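Local coordinates for serine--tRNA ligase (PDB 2ZR2), which attaches serine to tRNA(Ser), and probably also to tRNA(Sec), at the expense of ATP, working as a class II homodimer that the tRNA binds across, at residues R184-L189 with F297-F302; K304-V309 with T402-A407; K322-A327 with E370-S375. All blocks are in the same frame, centred on the assembly; numbering follows the deposited sequence.

The three contacts all touch the bound AMP, and each has at least one segment on strand 301-311, 398-406 or 367-378 of the class II catalytic core. Interaction 1 joins 184-189, at the subunit interface, to the start of strand 301-311. The same strand carries on into interaction 2, where it pairs with strand 398-406; the centres of these two contacts are about 21 Å apart. Interaction 3 lies about 8 Å from interaction 2, centre to centre, and packs helix 316-333, the next element along the chain, on strand 367-378, another neighbour of 398-406. Both of its segments fall in sequence between those of interaction 2. Adenine is held at interaction 1, ribose at interaction 3.

Interaction 1: residues R184-L189 with F297-F302; sequences RFYYLL and FRVHQF. With AMP (adenosine monophosphate), chain C; SO4 (sulfate ion), chain D; SO4 (sulfate ion), chain E.
R184 runs side by side with R298, and its CB rests 3.6 Å from H300 CD2. CG lies near a sulfate oxygen, and CD sits 3.5 Å from R298 O. The bend at chi3 (-68°) turns the guanidinium edge to that sulfate, NE donating to O2 at 2.8 Å and NH1 to O4, while NH2 flanks R298 CD. NH1 also bonds E285 O, and NH2 bonds T288 OG1. H300 NE2 donates to the same sulfate O2, its ND1 being bonded to R283 O, and R298 grips a second sulfate. In the backbone, H300 N bonds R184 O (2.9 Å, 166°). H300 CB sits over one face of the F185 ring, 3.8 Å from its centroid, and Y186 OH donates to Q301 O (2.6 Å) from above the carbonyl plane. Q301 OE1 accepts from Y219 N of the second subunit, so the contact abuts the dimer interface. V299 N reads adenine N1 at 3.1 Å, and the F302 ring lies over the base, CZ 3.4 Å from AMP C4. Thus 184-189 packs against 297-302, which lines the adenine pocket in the motif 2 region of class II synthetases.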
loop_
_atom_site.group_PDB
_atom_site.type_symbol
_atom_site.label_atom_id
_atom_site.label_comp_id
_atom_site.label_asym_id
_atom_site.label_seq_id
_atom_site.Cartn_x
_atom_site.Cartn_y
_atom_site.Cartn_z
ATOM N N ARG A 184 13.849 7.831 -2.853
ATOM C CA ARG A 184 12.687 7.836 -3.722
ATOM C C ARG A 184 11.331 7.629 -3.047
ATOM O O ARG A 184 10.337 7.297 -3.704
ATOM C CB ARG A 184 12.922 6.892 -4.912
ATOM C CG ARG A 184 14.055 7.450 -5.801
ATOM C CD ARG A 184 14.136 6.900 -7.217
ATOM N NE ARG A 184 14.533 5.504 -7.235
ATOM C CZ ARG A 184 14.681 4.791 -8.345
ATOM N NH1 ARG A 184 15.042 3.519 -8.260
ATOM N NH2 ARG A 184 14.475 5.349 -9.536
ATOM N N PHE A 185 11.311 7.848 -1.729
ATOM C CA PHE A 185 10.091 7.828 -0.915
ATOM C C PHE A 185 9.976 9.285 -0.443
ATOM O O PHE A 185 10.933 10.034 -0.551
ATOM C CB PHE A 185 10.225 6.936 0.314
ATOM C CG PHE A 185 9.895 5.508 0.065
ATOM C CD1 PHE A 185 10.899 4.573 -0.105
ATOM C CD2 PHE A 185 8.570 5.097 0.001
ATOM C CE1 PHE A 185 10.586 3.238 -0.341
ATOM C CE2 PHE A 185 8.238 3.766 -0.235
ATOM C CZ PHE A 185 9.249 2.828 -0.405
ATOM N N TYR A 186 8.840 9.691 0.106
ATOM C CA TYR A 186 8.706 11.075 0.545
ATOM C C TYR A 186 7.539 11.276 1.496
ATOM O O TYR A 186 6.690 10.398 1.640
ATOM C CB TYR A 186 8.442 11.944 -0.661
ATOM C CG TYR A 186 7.264 11.422 -1.447
ATOM C CD1 TYR A 186 7.452 10.517 -2.494
ATOM C CD2 TYR A 186 5.949 11.744 -1.083
ATOM C CE1 TYR A 186 6.364 9.943 -3.159
ATOM C CE2 TYR A 186 4.849 11.170 -1.738
ATOM C CZ TYR A 186 5.072 10.271 -2.778
ATOM O OH TYR A 186 4.019 9.700 -3.455
ATOM N N TYR A 187 7.509 12.445 2.139
ATOM C CA TYR A 187 6.389 12.858 2.995
ATOM C C TYR A 187 5.796 14.041 2.203
ATOM O O TYR A 187 6.521 14.943 1.767
ATOM C CB TYR A 187 6.820 13.423 4.368
ATOM C CG TYR A 187 7.221 12.439 5.438
ATOM C CD1 TYR A 187 8.555 12.074 5.612
ATOM C CD2 TYR A 187 6.264 11.888 6.304
ATOM C CE1 TYR A 187 8.927 11.186 6.618
ATOM C CE2 TYR A 187 6.626 10.999 7.312
ATOM C CZ TYR A 187 7.955 10.649 7.463
ATOM O OH TYR A 187 8.328 9.746 8.431
ATOM N N LEU A 188 4.492 14.036 1.992
ATOM C CA LEU A 188 3.861 15.154 1.315
ATOM C C LEU A 188 3.192 15.988 2.429
ATOM O O LEU A 188 2.633 15.436 3.392
ATOM C CB LEU A 188 2.843 14.630 0.313
ATOM C CG LEU A 188 3.104 14.925 -1.161
ATOM C CD1 LEU A 188 4.586 14.857 -1.471
ATOM C CD2 LEU A 188 2.305 13.932 -1.992
ATOM N N LEU A 189 3.263 17.310 2.317
ATOM C CA LEU A 189 2.696 18.173 3.343
ATOM C C LEU A 189 1.721 19.250 2.864
ATOM O O LEU A 189 1.616 19.544 1.663
ATOM C CB LEU A 189 3.830 18.850 4.097
ATOM C CG LEU A 189 4.876 17.908 4.672
ATOM C CD1 LEU A 189 6.124 18.703 5.004
ATOM C CD2 LEU A 189 4.322 17.193 5.899
ATOM N N PHE A 297 8.655 12.779 -9.127
ATOM C CA PHE A 297 8.372 12.413 -10.511
ATOM C C PHE A 297 8.452 10.906 -10.707
ATOM O O PHE A 297 7.593 10.312 -11.350
ATOM C CB PHE A 297 9.364 13.073 -11.464
ATOM C CG PHE A 297 9.053 12.828 -12.905
ATOM C CD1 PHE A 297 7.917 13.401 -13.491
ATOM C CD2 PHE A 297 9.856 11.979 -13.672
ATOM C CE1 PHE A 297 7.575 13.131 -14.827
ATOM C CE2 PHE A 297 9.530 11.698 -15.011
ATOM C CZ PHE A 297 8.378 12.279 -15.591
ATOM N N ARG A 298 9.505 10.299 -10.169
ATOM C CA ARG A 298 9.707 8.868 -10.285
ATOM C C ARG A 298 10.025 8.337 -8.892
ATOM O O ARG A 298 11.184 8.288 -8.477
ATOM C CB ARG A 298 10.859 8.565 -11.256
ATOM C CG ARG A 298 11.130 7.068 -11.392
ATOM C CD ARG A 298 12.308 6.731 -12.295
ATOM N NE ARG A 298 12.030 7.046 -13.691
ATOM C CZ ARG A 298 12.378 8.181 -14.279
ATOM N NH1 ARG A 298 13.029 9.119 -13.594
ATOM N NH2 ARG A 298 12.057 8.388 -15.548
ATOM N N VAL A 299 8.988 7.917 -8.180
ATOM C CA VAL A 299 9.158 7.435 -6.818
ATOM C C VAL A 299 8.657 6.014 -6.630
ATOM O O VAL A 299 8.125 5.404 -7.546
ATOM C CB VAL A 299 8.390 8.353 -5.855
ATOM C CG1 VAL A 299 9.034 9.719 -5.807
ATOM C CG2 VAL A 299 6.956 8.509 -6.349
ATOM N N HIS A 300 8.818 5.496 -5.421
ATOM C CA HIS A 300 8.357 4.152 -5.117
ATOM C C HIS A 300 6.842 4.044 -4.912
ATOM O O HIS A 300 6.270 2.980 -5.180
ATOM C CB HIS A 300 9.092 3.614 -3.895
ATOM C CG HIS A 300 10.530 3.321 -4.162
ATOM N ND1 HIS A 300 10.935 2.444 -5.146
ATOM C CD2 HIS A 300 11.659 3.791 -3.588
ATOM C CE1 HIS A 300 12.252 2.386 -5.162
ATOM N NE2 HIS A 300 12.717 3.191 -4.228
ATOM N N GLN A 301 6.196 5.114 -4.427
ATOM C CA GLN A 301 4.744 5.086 -4.251
ATOM C C GLN A 301 4.054 6.341 -4.777
ATOM O O GLN A 301 4.558 7.451 -4.630
ATOM C CB GLN A 301 4.352 4.884 -2.773
ATOM C CG GLN A 301 4.328 6.148 -1.956
ATOM C CD GLN A 301 4.028 5.904 -0.492
ATOM O OE1 GLN A 301 4.580 4.989 0.117
ATOM N NE2 GLN A 301 3.174 6.738 0.091
ATOM N N PHE A 302 2.900 6.148 -5.405
ATOM C CA PHE A 302 2.107 7.266 -5.906
ATOM C C PHE A 302 0.664 6.836 -6.037
ATOM O O PHE A 302 0.365 5.648 -6.089
ATOM C CB PHE A 302 2.604 7.785 -7.258
ATOM C CG PHE A 302 2.720 6.730 -8.318
ATOM C CD1 PHE A 302 3.773 5.823 -8.303
ATOM C CD2 PHE A 302 1.782 6.648 -9.344
ATOM C CE1 PHE A 302 3.890 4.842 -9.303
ATOM C CE2 PHE A 302 1.891 5.669 -10.350
ATOM C CZ PHE A 302 2.948 4.767 -10.325
HETATM P P AMP C . 2.369 2.786 -16.538
HETATM O O1P AMP C . 1.729 3.103 -17.830
HETATM O O2P AMP C . 1.549 2.108 -15.337
HETATM O O3P AMP C . 3.974 2.573 -16.391
HETATM O "O5'" AMP C . 2.396 4.253 -15.847
HETATM C "C5'" AMP C . 1.318 5.171 -16.044
HETATM C "C4'" AMP C . 1.566 6.476 -15.303
HETATM O "O4'" AMP C . 1.813 6.233 -13.904
HETATM C "C3'" AMP C . 2.815 7.205 -15.791
HETATM O "O3'" AMP C . 2.510 7.929 -16.985
HETATM C "C2'" AMP C . 2.993 8.195 -14.667
HETATM O "O2'" AMP C . 2.019 9.237 -14.764
HETATM C "C1'" AMP C . 2.720 7.316 -13.432
HETATM N N9 AMP C . 3.981 6.681 -12.947
HETATM C C8 AMP C . 4.541 5.546 -13.408
HETATM N N7 AMP C . 5.635 5.275 -12.689
HETATM C C5 AMP C . 5.771 6.236 -11.779
HETATM C C6 AMP C . 6.696 6.487 -10.769
HETATM N N6 AMP C . 7.710 5.662 -10.572
HETATM N N1 AMP C . 6.546 7.580 -9.984
HETATM C C2 AMP C . 5.518 8.424 -10.163
HETATM N N3 AMP C . 4.618 8.202 -11.127
HETATM C C4 AMP C . 4.724 7.126 -11.942
HETATM S S SO4 D . 16.248 3.243 -4.866
HETATM O O1 SO4 D . 16.149 2.483 -3.603
HETATM O O2 SO4 D . 15.346 4.411 -4.808
HETATM O O3 SO4 D . 17.630 3.711 -5.067
HETATM O O4 SO4 D . 15.869 2.373 -5.996
HETATM S S SO4 E . 14.929 11.625 -15.352
HETATM O O1 SO4 E . 14.973 10.961 -14.036
HETATM O O2 SO4 E . 14.640 13.062 -15.153
HETATM O O3 SO4 E . 16.218 11.463 -16.053
HETATM O O4 SO4 E . 13.868 10.999 -16.159
#

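Interaction 2: residues K304-V309 with T402-A407. With AMP (adenosine monophosphate), chain C.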
loop_
_atom_site.group_PDB
_atom_site.type_symbol
_atom_site.label_atom_id
_atom_site.label_comp_id
_atom_site.label_asym_id
_atom_site.label_seq_id
_atom_site.Cartn_x
_atom_site.Cartn_y
_atom_site.Cartn_z
ATOM N N LYS A 304 -2.931 6.856 -8.121
ATOM C CA LYS A 304 -3.354 6.918 -9.508
ATOM C C LYS A 304 -4.769 6.436 -9.758
ATOM O O LYS A 304 -5.170 5.357 -9.326
ATOM C CB LYS A 304 -2.395 6.133 -10.396
ATOM C CG LYS A 304 -2.825 6.125 -11.862
ATOM C CD LYS A 304 -1.728 5.622 -12.808
ATOM C CE LYS A 304 -1.340 4.182 -12.505
ATOM N NZ LYS A 304 -2.555 3.318 -12.376
ATOM N N VAL A 305 -5.526 7.271 -10.452
ATOM C CA VAL A 305 -6.889 6.957 -10.831
ATOM C C VAL A 305 -6.733 6.306 -12.204
ATOM O O VAL A 305 -6.199 6.927 -13.124
ATOM C CB VAL A 305 -7.711 8.240 -10.944
ATOM C CG1 VAL A 305 -9.090 7.933 -11.476
ATOM C CG2 VAL A 305 -7.792 8.916 -9.576
ATOM N N GLU A 306 -7.175 5.061 -12.352
ATOM C CA GLU A 306 -6.999 4.368 -13.626
ATOM C C GLU A 306 -8.277 3.988 -14.363
ATOM O O GLU A 306 -9.274 3.606 -13.760
ATOM C CB GLU A 306 -6.141 3.116 -13.409
ATOM C CG GLU A 306 -5.833 2.333 -14.658
ATOM C CD GLU A 306 -4.505 2.700 -15.288
ATOM O OE1 GLU A 306 -4.141 3.896 -15.271
ATOM O OE2 GLU A 306 -3.827 1.787 -15.821
ATOM N N GLN A 307 -8.240 4.104 -15.684
ATOM C CA GLN A 307 -9.382 3.742 -16.498
ATOM C C GLN A 307 -9.142 2.323 -16.967
ATOM O O GLN A 307 -8.070 2.011 -17.496
ATOM C CB GLN A 307 -9.491 4.611 -17.763
ATOM C CG GLN A 307 -9.647 6.118 -17.608
ATOM C CD GLN A 307 -9.596 6.808 -18.976
ATOM O OE1 GLN A 307 -10.465 6.600 -19.816
ATOM N NE2 GLN A 307 -8.565 7.609 -19.203
ATOM N N PHE A 308 -10.114 1.446 -16.770
ATOM C CA PHE A 308 -9.937 0.104 -17.285
ATOM C C PHE A 308 -11.186 -0.240 -18.072
ATOM O O PHE A 308 -12.298 0.102 -17.675
ATOM C CB PHE A 308 -9.695 -0.892 -16.172
ATOM C CG PHE A 308 -9.220 -2.228 -16.660
ATOM C CD1 PHE A 308 -10.125 -3.166 -17.158
ATOM C CD2 PHE A 308 -7.871 -2.567 -16.579
ATOM C CE1 PHE A 308 -9.692 -4.423 -17.559
ATOM C CE2 PHE A 308 -7.426 -3.816 -16.977
ATOM C CZ PHE A 308 -8.341 -4.754 -17.468
ATOM N N VAL A 309 -10.984 -0.913 -19.200
ATOM C CA VAL A 309 -12.066 -1.275 -20.101
ATOM C C VAL A 309 -12.033 -2.704 -20.633
ATOM O O VAL A 309 -10.995 -3.195 -21.118
ATOM C CB VAL A 309 -12.081 -0.320 -21.320
ATOM C CG1 VAL A 309 -13.052 -0.804 -22.358
ATOM C CG2 VAL A 309 -12.451 1.085 -20.874
ATOM N N THR A 402 -8.955 -5.961 -23.517
ATOM C CA THR A 402 -8.817 -5.136 -22.330
ATOM C C THR A 402 -8.049 -3.881 -22.678
ATOM O O THR A 402 -7.170 -3.898 -23.540
ATOM C CB THR A 402 -8.086 -5.894 -21.196
ATOM O OG1 THR A 402 -6.846 -6.414 -21.684
ATOM C CG2 THR A 402 -8.931 -7.038 -20.698
ATOM N N LEU A 403 -8.408 -2.780 -22.032
ATOM C CA LEU A 403 -7.717 -1.520 -22.261
ATOM C C LEU A 403 -7.545 -0.809 -20.941
ATOM O O LEU A 403 -8.352 -0.980 -20.021
ATOM C CB LEU A 403 -8.491 -0.624 -23.224
ATOM C CG LEU A 403 -8.571 -1.126 -24.666
ATOM C CD1 LEU A 403 -9.660 -2.170 -24.768
ATOM C CD2 LEU A 403 -8.865 0.033 -25.599
ATOM N N ASN A 404 -6.481 -0.021 -20.832
ATOM C CA ASN A 404 -6.230 0.727 -19.608
ATOM C C ASN A 404 -5.612 2.058 -19.971
ATOM O O ASN A 404 -4.965 2.211 -21.006
ATOM C CB ASN A 404 -5.293 -0.052 -18.676
ATOM C CG ASN A 404 -3.881 -0.137 -19.215
ATOM O OD1 ASN A 404 -3.186 0.873 -19.300
ATOM N ND2 ASN A 404 -3.448 -1.338 -19.580
ATOM N N SER A 405 -5.825 3.033 -19.112
ATOM C CA SER A 405 -5.278 4.342 -19.340
ATOM C C SER A 405 -5.306 5.144 -18.072
ATOM O O SER A 405 -6.254 5.097 -17.292
ATOM C CB SER A 405 -6.072 5.074 -20.411
ATOM O OG SER A 405 -5.698 6.439 -20.461
ATOM N N THR A 406 -4.242 5.887 -17.862
ATOM C CA THR A 406 -4.152 6.724 -16.695
ATOM C C THR A 406 -5.290 7.710 -16.822
ATOM O O THR A 406 -5.758 7.967 -17.924
ATOM C CB THR A 406 -2.832 7.512 -16.721
ATOM O OG1 THR A 406 -1.751 6.606 -16.942
ATOM C CG2 THR A 406 -2.610 8.259 -15.420
ATOM N N ALA A 407 -5.772 8.215 -15.696
ATOM C CA ALA A 407 -6.778 9.275 -15.708
ATOM C C ALA A 407 -5.872 10.367 -15.145
ATOM O O ALA A 407 -5.578 11.365 -15.797
ATOM C CB ALA A 407 -7.917 8.975 -14.756
HETATM P P AMP C . 2.369 2.786 -16.538
HETATM O O1P AMP C . 1.729 3.103 -17.830
HETATM O O2P AMP C . 1.549 2.108 -15.337
HETATM O O3P AMP C . 3.974 2.573 -16.391
HETATM O "O5'" AMP C . 2.396 4.253 -15.847
HETATM C "C5'" AMP C . 1.318 5.171 -16.044
HETATM C "C4'" AMP C . 1.566 6.476 -15.303
HETATM O "O4'" AMP C . 1.813 6.233 -13.904
HETATM C "C3'" AMP C . 2.815 7.205 -15.791
HETATM O "O3'" AMP C . 2.510 7.929 -16.985
HETATM C "C2'" AMP C . 2.993 8.195 -14.667
HETATM O "O2'" AMP C . 2.019 9.237 -14.764
HETATM C "C1'" AMP C . 2.720 7.316 -13.432
HETATM N N9 AMP C . 3.981 6.681 -12.947
HETATM C C8 AMP C . 4.541 5.546 -13.408
HETATM N N7 AMP C . 5.635 5.275 -12.689
HETATM C C5 AMP C . 5.771 6.236 -11.779
HETATM C C6 AMP C . 6.696 6.487 -10.769
HETATM N N6 AMP C . 7.710 5.662 -10.572
HETATM N N1 AMP C . 6.546 7.580 -9.984
HETATM C C2 AMP C . 5.518 8.424 -10.163
HETATM N N3 AMP C . 4.618 8.202 -11.127
HETATM C C4 AMP C . 4.724 7.126 -11.942
#
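E306 faces T406 and F308 faces N404 as non-hydrogen-bonded pairs of an antiparallel ladder, while Q307-S405 and V309-L403 are the hydrogen-bonded pairs. Each of the latter exchanges two backbone bonds, among them Q307 N to S405 O at 2.7 Å and V309 N to L403 O at 2.8 Å. A407 N closes the ladder on V305 O (2.9 Å), just where the chain turns a corner.

Side-chain polar contacts gather toward that corner. Q307 NE2 donates to T406 O at 3.1 Å; the acceptor is close to the amide plane of Q307, although the donor stands above the carbonyl plane. S405 OG shares the same acceptor. On the other face of the sheet, the planes of the E306 carboxylate and the N404 amide are nearly parallel (7° apart). The bend of E306 at chi2 (95°) brings its carboxylate across to S405 and T406, and K304, bent at chi3 and chi4, brings NZ to OE1 in a salt bridge whose hydrogen bond is weak; NZ also bonds T252 OG1. E306 and T406 are predicted to bind serine.

Apolar contacts are V305 CG1 on A407 CB (3.6 Å), V309 CB on L403 CB (4.1 Å) and F308 CZ on T402 CB (3.9 Å). Separately, L403 O lies over one face of the F308 ring.

Helix 254-259 covers the face of E306 and F308, helix 316-333 that of L403 and S405, and strands 273-282 and 367-378 flank the pair.

Interaction 3: residues K322-A327 with E370-S375. With AMP (adenosine monophosphate), chain C.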
loop_
_atom_site.group_PDB
_atom_site.type_symbol
_atom_site.label_atom_id
_atom_site.label_comp_id
_atom_site.label_asym_id
_atom_site.label_seq_id
_atom_site.Cartn_x
_atom_site.Cartn_y
_atom_site.Cartn_z
ATOM N N LYS A 322 -11.045 6.496 -27.127
ATOM C CA LYS A 322 -11.865 7.270 -26.195
ATOM C C LYS A 322 -11.166 7.536 -24.873
ATOM O O LYS A 322 -11.179 8.675 -24.383
ATOM C CB LYS A 322 -13.196 6.580 -25.899
ATOM C CG LYS A 322 -14.215 6.619 -27.013
ATOM C CD LYS A 322 -15.488 5.913 -26.570
ATOM C CE LYS A 322 -16.384 5.580 -27.750
ATOM N NZ LYS A 322 -17.533 4.701 -27.363
ATOM N N ILE A 323 -10.562 6.498 -24.294
ATOM C CA ILE A 323 -9.886 6.668 -23.015
ATOM C C ILE A 323 -8.741 7.674 -23.094
ATOM O O ILE A 323 -8.625 8.544 -22.216
ATOM C CB ILE A 323 -9.379 5.315 -22.417
ATOM C CG1 ILE A 323 -8.429 4.620 -23.381
ATOM C CG2 ILE A 323 -10.548 4.415 -22.088
ATOM C CD1 ILE A 323 -7.951 3.267 -22.860
ATOM N N ILE A 324 -7.900 7.584 -24.122
ATOM C CA ILE A 324 -6.803 8.559 -24.232
ATOM C C ILE A 324 -7.337 10.009 -24.236
ATOM O O ILE A 324 -6.725 10.907 -23.655
ATOM C CB ILE A 324 -5.943 8.335 -25.501
ATOM C CG1 ILE A 324 -4.745 9.288 -25.495
ATOM C CG2 ILE A 324 -6.775 8.569 -26.749
ATOM C CD1 ILE A 324 -3.779 9.070 -24.354
ATOM N N ARG A 325 -8.487 10.219 -24.872
ATOM C CA ARG A 325 -9.103 11.530 -24.939
ATOM C C ARG A 325 -9.701 11.880 -23.586
ATOM O O ARG A 325 -9.813 13.057 -23.230
ATOM C CB ARG A 325 -10.211 11.550 -25.994
ATOM C CG ARG A 325 -9.786 11.119 -27.390
ATOM C CD ARG A 325 -9.333 12.280 -28.269
ATOM N NE ARG A 325 -8.892 11.812 -29.589
ATOM C CZ ARG A 325 -8.495 12.610 -30.581
ATOM N NH1 ARG A 325 -8.479 13.933 -30.425
ATOM N NH2 ARG A 325 -8.106 12.081 -31.733
ATOM N N ASN A 326 -10.119 10.868 -22.837
ATOM C CA ASN A 326 -10.691 11.136 -21.521
ATOM C C ASN A 326 -9.603 11.729 -20.660
ATOM O O ASN A 326 -9.853 12.644 -19.883
ATOM C CB ASN A 326 -11.198 9.860 -20.857
ATOM C CG ASN A 326 -12.394 9.284 -21.560
ATOM O OD1 ASN A 326 -13.339 10.000 -21.876
ATOM N ND2 ASN A 326 -12.368 7.977 -21.801
ATOM N N ALA A 327 -8.390 11.199 -20.819
ATOM C CA ALA A 327 -7.237 11.667 -20.066
ATOM C C ALA A 327 -6.846 13.056 -20.553
ATOM O O ALA A 327 -6.509 13.932 -19.754
ATOM C CB ALA A 327 -6.081 10.696 -20.232
ATOM N N GLU A 370 6.270 12.157 -19.719
ATOM C CA GLU A 370 5.067 11.338 -19.663
ATOM C C GLU A 370 4.274 11.646 -18.422
ATOM O O GLU A 370 4.815 11.775 -17.327
ATOM C CB GLU A 370 5.392 9.850 -19.659
ATOM C CG GLU A 370 4.164 8.982 -19.459
ATOM C CD GLU A 370 4.499 7.527 -19.252
ATOM O OE1 GLU A 370 3.596 6.759 -18.844
ATOM O OE2 GLU A 370 5.666 7.149 -19.500
ATOM N N VAL A 371 2.968 11.736 -18.602
ATOM C CA VAL A 371 2.098 12.024 -17.500
ATOM C C VAL A 371 0.922 11.013 -17.511
ATOM O O VAL A 371 0.295 10.775 -16.487
ATOM C CB VAL A 371 1.685 13.500 -17.598
ATOM C CG1 VAL A 371 0.368 13.648 -18.334
ATOM C CG2 VAL A 371 1.697 14.122 -16.222
ATOM N N VAL A 372 0.621 10.421 -18.666
ATOM C CA VAL A 372 -0.419 9.382 -18.736
ATOM C C VAL A 372 -0.137 8.421 -19.875
ATOM O O VAL A 372 0.568 8.749 -20.825
ATOM C CB VAL A 372 -1.901 9.912 -18.915
ATOM C CG1 VAL A 372 -2.020 11.342 -18.502
ATOM C CG2 VAL A 372 -2.388 9.683 -20.321
ATOM N N SER A 373 -0.692 7.222 -19.775
ATOM C CA SER A 373 -0.494 6.234 -20.820
ATOM C C SER A 373 -1.746 5.373 -21.054
ATOM O O SER A 373 -2.336 4.840 -20.108
ATOM C CB SER A 373 0.706 5.366 -20.470
ATOM O OG SER A 373 1.026 4.528 -21.559
ATOM N N ALA A 374 -2.153 5.269 -22.322
ATOM C CA ALA A 374 -3.325 4.488 -22.729
ATOM C C ALA A 374 -2.899 3.342 -23.644
ATOM O O ALA A 374 -2.284 3.562 -24.683
ATOM C CB ALA A 374 -4.323 5.383 -23.455
ATOM N N SER A 375 -3.241 2.115 -23.270
ATOM C CA SER A 375 -2.856 0.968 -24.075
ATOM C C SER A 375 -4.030 0.071 -24.432
ATOM O O SER A 375 -4.955 -0.110 -23.640
ATOM C CB SER A 375 -1.821 0.119 -23.323
ATOM O OG SER A 375 -0.867 0.928 -22.653
HETATM P P AMP C . 2.369 2.786 -16.538
HETATM O O1P AMP C . 1.729 3.103 -17.830
HETATM O O2P AMP C . 1.549 2.108 -15.337
HETATM O O3P AMP C . 3.974 2.573 -16.391
HETATM O "O5'" AMP C . 2.396 4.253 -15.847
HETATM C "C5'" AMP C . 1.318 5.171 -16.044
HETATM C "C4'" AMP C . 1.566 6.476 -15.303
HETATM O "O4'" AMP C . 1.813 6.233 -13.904
HETATM C "C3'" AMP C . 2.815 7.205 -15.791
HETATM O "O3'" AMP C . 2.510 7.929 -16.985
HETATM C "C2'" AMP C . 2.993 8.195 -14.667
HETATM O "O2'" AMP C . 2.019 9.237 -14.764
HETATM C "C1'" AMP C . 2.720 7.316 -13.432
HETATM N N9 AMP C . 3.981 6.681 -12.947
HETATM C C8 AMP C . 4.541 5.546 -13.408
HETATM N N7 AMP C . 5.635 5.275 -12.689
HETATM C C5 AMP C . 5.771 6.236 -11.779
HETATM C C6 AMP C . 6.696 6.487 -10.769
HETATM N N6 AMP C . 7.710 5.662 -10.572
HETATM N N1 AMP C . 6.546 7.580 -9.984
HETATM C C2 AMP C . 5.518 8.424 -10.163
HETATM N N3 AMP C . 4.618 8.202 -11.127
HETATM C C4 AMP C . 4.724 7.126 -11.942
#
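I324 and A327 of helix 316-333 pack on A374 and V372 of strand 367-378, a helix laid against one face of the class II antiparallel sheet. The short axes run nearly antiparallel (168°) and approach to 8.2 Å.

The tight part is wholly apolar and centres on two small residues. A374 CB meets I324 CD1 at 3.8 Å, and I323 CG1 comes to it at 4.2 Å. In I324, CG1 stands opposite the backbone N (chi1 -175°) and a turn at chi2 (63°) carries CD1 round to the strand. One helical turn on, A327 CB touches V372 CG2, also at 3.8 Å. I323 also touches L403 and S405 of the adjoining strand 398-406.

V371 and V372 both face I358, a classic beta bulge in the strand. Beyond V372 the contact loosens, and neither V371 nor E370 touches 322-327. K322 and R325 stay off the strand, R325 toward solvent. E370 to S373 are predicted to bind ATP, and here AMP takes the side of the strand turned from the helix. AMP O3' donates to E370 OE1, a bond modelled as very short and of doubtful length. With an alanine here in place of E370 the carboxylate is gone, and ribose O3' would probably lose this acceptor and be less firmly placed. The other ribose hydroxyl, AMP O2', makes a weak bond of 2.9 Å to V371 O.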